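Local coordinates for RNA-binding protein Smaug (Drosophila melanogaster, PDB 1OXJ) that binds RNA, with recognition of the RNA through its SAM domain, which is followed by a helical PHAT domain, at residues 87-101 with 141-155. Numbering follows the deposited sequence.
Sequences VEELTNIVLTPMKPL and VLMWILDRSIHNEAF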
# COMPACT_ATOMS: atom_id res chain seq x y z
N VAL A 87 5.33 4.79 -8.94
CA VAL A 87 5.29 5.41 -7.62
C VAL A 87 3.89 5.94 -7.30
O VAL A 87 3.47 5.97 -6.14
CB VAL A 87 6.35 6.54 -7.51
CG1 VAL A 87 6.20 7.28 -6.21
CG2 VAL A 87 7.75 5.92 -7.59
N GLU A 88 3.14 6.34 -8.33
CA GLU A 88 1.79 6.83 -8.13
C GLU A 88 0.93 5.66 -7.64
O GLU A 88 0.14 5.79 -6.70
CB GLU A 88 1.22 7.40 -9.42
CG GLU A 88 -0.12 8.11 -9.25
CD GLU A 88 -0.69 8.60 -10.56
OE1 GLU A 88 0.04 9.26 -11.34
OE2 GLU A 88 -1.89 8.34 -10.82
N GLU A 89 1.08 4.51 -8.29
CA GLU A 89 0.34 3.31 -7.89
C GLU A 89 0.66 2.98 -6.43
O GLU A 89 -0.24 2.76 -5.62
CB GLU A 89 0.71 2.11 -8.76
CG GLU A 89 0.25 2.21 -10.22
CD GLU A 89 -1.25 2.04 -10.38
OE1 GLU A 89 -1.73 2.07 -11.53
OE2 GLU A 89 -1.96 1.88 -9.36
N LEU A 90 1.95 2.93 -6.09
CA LEU A 90 2.36 2.60 -4.73
C LEU A 90 1.75 3.54 -3.70
O LEU A 90 1.39 3.12 -2.59
CB LEU A 90 3.88 2.62 -4.59
CG LEU A 90 4.66 1.57 -5.39
CD1 LEU A 90 6.15 1.81 -5.21
CD2 LEU A 90 4.27 0.16 -4.94
N THR A 91 1.61 4.80 -4.06
CA THR A 91 1.05 5.81 -3.17
C THR A 91 -0.33 5.42 -2.65
O THR A 91 -0.69 5.73 -1.50
CB THR A 91 0.94 7.16 -3.90
OG1 THR A 91 2.26 7.69 -4.10
CG2 THR A 91 0.11 8.15 -3.10
N ASN A 92 -1.11 4.74 -3.49
CA ASN A 92 -2.46 4.34 -3.11
C ASN A 92 -2.52 2.98 -2.44
O ASN A 92 -3.60 2.46 -2.17
CB ASN A 92 -3.35 4.34 -4.35
CG ASN A 92 -3.45 5.71 -4.98
OD1 ASN A 92 -3.72 6.70 -4.30
ND2 ASN A 92 -3.22 5.78 -6.29
N ILE A 93 -1.36 2.41 -2.14
CA ILE A 93 -1.32 1.10 -1.49
C ILE A 93 -0.56 1.14 -0.16
O ILE A 93 -0.90 0.42 0.78
CB ILE A 93 -0.64 0.06 -2.43
CG1 ILE A 93 -1.51 -0.17 -3.67
CG2 ILE A 93 -0.41 -1.26 -1.68
CD1 ILE A 93 -0.92 -1.16 -4.65
N VAL A 94 0.44 2.01 -0.09
CA VAL A 94 1.28 2.09 1.10
C VAL A 94 0.57 2.28 2.44
O VAL A 94 1.03 1.77 3.47
CB VAL A 94 2.34 3.20 0.93
CG1 VAL A 94 1.69 4.58 0.95
CG2 VAL A 94 3.42 3.04 2.00
N LEU A 95 -0.57 2.96 2.44
CA LEU A 95 -1.32 3.19 3.68
C LEU A 95 -2.43 2.17 3.94
O LEU A 95 -3.08 2.22 4.99
CB LEU A 95 -1.94 4.59 3.68
CG LEU A 95 -0.97 5.75 3.50
CD1 LEU A 95 -1.72 7.07 3.62
CD2 LEU A 95 0.15 5.67 4.53
N THR A 96 -2.66 1.27 3.00
CA THR A 96 -3.71 0.26 3.17
C THR A 96 -3.36 -0.81 4.19
O THR A 96 -2.18 -1.10 4.42
CB THR A 96 -4.03 -0.45 1.83
OG1 THR A 96 -2.90 -1.22 1.41
CG2 THR A 96 -4.39 0.56 0.76
N PRO A 97 -4.38 -1.42 4.83
CA PRO A 97 -4.17 -2.47 5.83
C PRO A 97 -3.49 -3.67 5.20
O PRO A 97 -3.98 -4.23 4.22
CB PRO A 97 -5.59 -2.80 6.29
CG PRO A 97 -6.35 -1.52 6.05
CD PRO A 97 -5.80 -1.05 4.72
N MET A 98 -2.34 -4.04 5.75
CA MET A 98 -1.58 -5.18 5.25
C MET A 98 -1.22 -6.12 6.39
O MET A 98 -0.78 -5.69 7.45
CB MET A 98 -0.28 -4.71 4.57
CG MET A 98 -0.46 -3.91 3.29
SD MET A 98 1.16 -3.57 2.47
CE MET A 98 1.09 -1.78 2.29
N LYS A 99 -1.42 -7.41 6.15
CA LYS A 99 -1.09 -8.41 7.14
C LYS A 99 0.43 -8.56 7.19
O LYS A 99 1.13 -8.14 6.27
CB LYS A 99 -1.70 -9.76 6.75
CG LYS A 99 -3.22 -9.74 6.65
CD LYS A 99 -3.77 -11.14 6.44
CE LYS A 99 -3.73 -11.95 7.73
NZ LYS A 99 -4.42 -13.26 7.59
N PRO A 100 0.95 -9.14 8.27
CA PRO A 100 2.40 -9.34 8.40
C PRO A 100 2.95 -10.17 7.23
O PRO A 100 2.22 -10.95 6.61
CB PRO A 100 2.52 -10.09 9.72
CG PRO A 100 1.39 -9.51 10.54
CD PRO A 100 0.25 -9.48 9.53
N LEU A 101 4.23 -9.99 6.93
CA LEU A 101 4.85 -10.76 5.85
C LEU A 101 4.80 -12.24 6.21
O LEU A 101 4.67 -13.10 5.33
CB LEU A 101 6.31 -10.34 5.67
CG LEU A 101 6.57 -8.88 5.27
CD1 LEU A 101 8.05 -8.60 5.33
CD2 LEU A 101 6.04 -8.64 3.86
N VAL A 141 8.10 11.61 -3.90
CA VAL A 141 7.00 10.74 -3.53
C VAL A 141 7.56 9.41 -3.00
O VAL A 141 7.11 8.91 -1.98
CB VAL A 141 6.05 10.48 -4.72
CG1 VAL A 141 4.92 9.55 -4.29
CG2 VAL A 141 5.47 11.81 -5.21
N LEU A 142 8.56 8.87 -3.69
CA LEU A 142 9.18 7.61 -3.27
C LEU A 142 9.74 7.69 -1.86
O LEU A 142 9.60 6.75 -1.08
CB LEU A 142 10.29 7.21 -4.25
CG LEU A 142 11.04 5.93 -3.89
CD1 LEU A 142 10.02 4.77 -3.79
CD2 LEU A 142 12.10 5.63 -4.93
N MET A 143 10.39 8.80 -1.52
CA MET A 143 10.96 8.93 -0.18
C MET A 143 9.83 8.91 0.85
O MET A 143 9.96 8.32 1.91
CB MET A 143 11.79 10.21 -0.09
CG MET A 143 13.04 10.20 -0.97
SD MET A 143 14.29 8.98 -0.48
CE MET A 143 14.93 9.80 0.99
N TRP A 144 8.70 9.54 0.52
CA TRP A 144 7.55 9.54 1.42
C TRP A 144 7.03 8.10 1.56
O TRP A 144 6.64 7.66 2.64
CB TRP A 144 6.45 10.43 0.86
CG TRP A 144 5.18 10.37 1.63
CD1 TRP A 144 4.90 11.01 2.81
CD2 TRP A 144 4.02 9.61 1.30
NE1 TRP A 144 3.62 10.69 3.23
CE2 TRP A 144 3.06 9.83 2.31
CE3 TRP A 144 3.69 8.76 0.23
CZ2 TRP A 144 1.80 9.23 2.29
CZ3 TRP A 144 2.43 8.16 0.21
CH2 TRP A 144 1.50 8.41 1.24
N ILE A 145 7.00 7.37 0.45
CA ILE A 145 6.53 5.98 0.49
C ILE A 145 7.42 5.15 1.42
O ILE A 145 6.93 4.41 2.28
CB ILE A 145 6.55 5.35 -0.92
CG1 ILE A 145 5.46 5.99 -1.79
CG2 ILE A 145 6.36 3.83 -0.82
CD1 ILE A 145 5.54 5.58 -3.28
N LEU A 146 8.74 5.25 1.25
CA LEU A 146 9.65 4.50 2.09
C LEU A 146 9.40 4.90 3.53
O LEU A 146 9.39 4.07 4.44
CB LEU A 146 11.10 4.80 1.70
CG LEU A 146 11.49 4.37 0.28
CD1 LEU A 146 12.92 4.79 -0.03
CD2 LEU A 146 11.33 2.87 0.14
N ASP A 147 9.16 6.19 3.72
CA ASP A 147 8.89 6.78 5.02
C ASP A 147 7.70 6.09 5.70
O ASP A 147 7.81 5.65 6.85
CB ASP A 147 8.62 8.27 4.83
CG ASP A 147 8.95 9.09 6.06
OD1 ASP A 147 9.96 8.77 6.73
OD2 ASP A 147 8.21 10.05 6.35
N ARG A 148 6.58 5.98 4.99
CA ARG A 148 5.39 5.34 5.54
C ARG A 148 5.60 3.83 5.69
O ARG A 148 5.03 3.21 6.58
CB ARG A 148 4.18 5.59 4.64
CG ARG A 148 3.76 7.05 4.52
CD ARG A 148 3.04 7.54 5.78
NE ARG A 148 3.92 7.64 6.93
CZ ARG A 148 4.83 8.60 7.10
NH1 ARG A 148 4.98 9.55 6.19
NH2 ARG A 148 5.59 8.61 8.19
N SER A 149 6.40 3.23 4.80
CA SER A 149 6.66 1.79 4.85
C SER A 149 7.51 1.42 6.08
O SER A 149 7.31 0.37 6.69
CB SER A 149 7.37 1.34 3.57
OG SER A 149 6.56 1.55 2.43
N ILE A 150 8.45 2.30 6.42
CA ILE A 150 9.32 2.05 7.57
C ILE A 150 8.49 1.95 8.84
O ILE A 150 8.85 1.24 9.78
CB ILE A 150 10.37 3.19 7.72
CG1 ILE A 150 11.39 3.10 6.58
CG2 ILE A 150 11.08 3.09 9.06
CD1 ILE A 150 12.33 4.29 6.49
N HIS A 151 7.35 2.63 8.85
CA HIS A 151 6.48 2.62 10.02
C HIS A 151 5.25 1.73 9.90
O HIS A 151 4.32 1.82 10.70
CB HIS A 151 6.07 4.06 10.35
CG HIS A 151 7.24 4.94 10.68
ND1 HIS A 151 8.01 4.77 11.81
CD2 HIS A 151 7.79 5.98 10.00
CE1 HIS A 151 8.99 5.66 11.82
NE2 HIS A 151 8.88 6.40 10.73
N ASN A 152 5.24 0.87 8.89
CA ASN A 152 4.13 -0.06 8.70
C ASN A 152 4.47 -1.29 9.53
O ASN A 152 5.46 -1.98 9.25
CB ASN A 152 4.00 -0.45 7.23
CG ASN A 152 2.75 -1.26 6.96
OD1 ASN A 152 2.26 -1.99 7.83
ND2 ASN A 152 2.24 -1.17 5.73
N GLU A 153 3.67 -1.57 10.55
CA GLU A 153 3.92 -2.72 11.41
C GLU A 153 4.13 -4.03 10.67
O GLU A 153 4.85 -4.91 11.15
CB GLU A 153 2.79 -2.86 12.44
CG GLU A 153 2.84 -1.79 13.52
CD GLU A 153 1.75 -1.95 14.56
OE1 GLU A 153 1.51 -3.10 14.99
OE2 GLU A 153 1.14 -0.93 14.96
N ALA A 154 3.52 -4.16 9.50
CA ALA A 154 3.66 -5.38 8.70
C ALA A 154 5.09 -5.52 8.17
O ALA A 154 5.50 -6.61 7.79
CB ALA A 154 2.67 -5.36 7.54
N PHE A 155 5.84 -4.42 8.15
CA PHE A 155 7.22 -4.45 7.66
C PHE A 155 8.21 -4.35 8.81
O PHE A 155 9.39 -4.06 8.61
CB PHE A 155 7.47 -3.30 6.68
CG PHE A 155 6.60 -3.35 5.45
CD1 PHE A 155 6.30 -4.57 4.84
CD2 PHE A 155 6.10 -2.18 4.90
CE1 PHE A 155 5.50 -4.61 3.70
CE2 PHE A 155 5.30 -2.21 3.76
CZ PHE A 155 5.00 -3.43 3.16
O HOH W 1 -0.36 -3.08 7.89
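Val94 packs against the side of helix 136-150 from the type I turn that runs from Ile93 to Thr96 and follows on from helix 83-91. Both segments belong to the all-helical PHAT domain, and the loop after the turn follows the second helix down to the short 3-10 segment at Glu153 and Ala154. With chi1 at 70°, CG1 of Val94 sits between its own backbone N and carbonyl carbon and reaches the six-membered ring of Trp144, 3.7 Å from CZ3. CG2, anti to the backbone N, meets Ser149 OG at 3.5 Å and Arg148 CB. That serine hydroxyl is turned back on its own helix, donating to Ile145 O from well above the carbonyl plane. Next door, Leu95 sends CD1 to the rim of the Trp144 ring and CD2 to Arg148 CD at 3.7 Å, while Arg148 CG lies over one indole face.

Where helices 83-91 and 136-150 pack together, Val87 and Val141 lie alongside one another, pointing opposite ways. Ile145 CD1 fills in beside Val87 and Leu90 CB.

Farther along, Met98 extends SD obliquely to the Phe155 ring, 3.9 Å from CZ, a Met-aromatic contact, and the bend at chi3 swings CE toward Asn152 ND2. Leu101 CD2 meets the same ring at its edge, and its CG rests against Ala154 O. Ala154 CB packs on the backbone carbonyls of Met98 and Lys99, 3.4 Å from Lys99 O. The last link is polar: Asn152 OD1 closes an Asx turn by accepting from Ala154 N and also takes a hydrogen bond from a water, which in turn accepts from Met98 N at 3.1 Å.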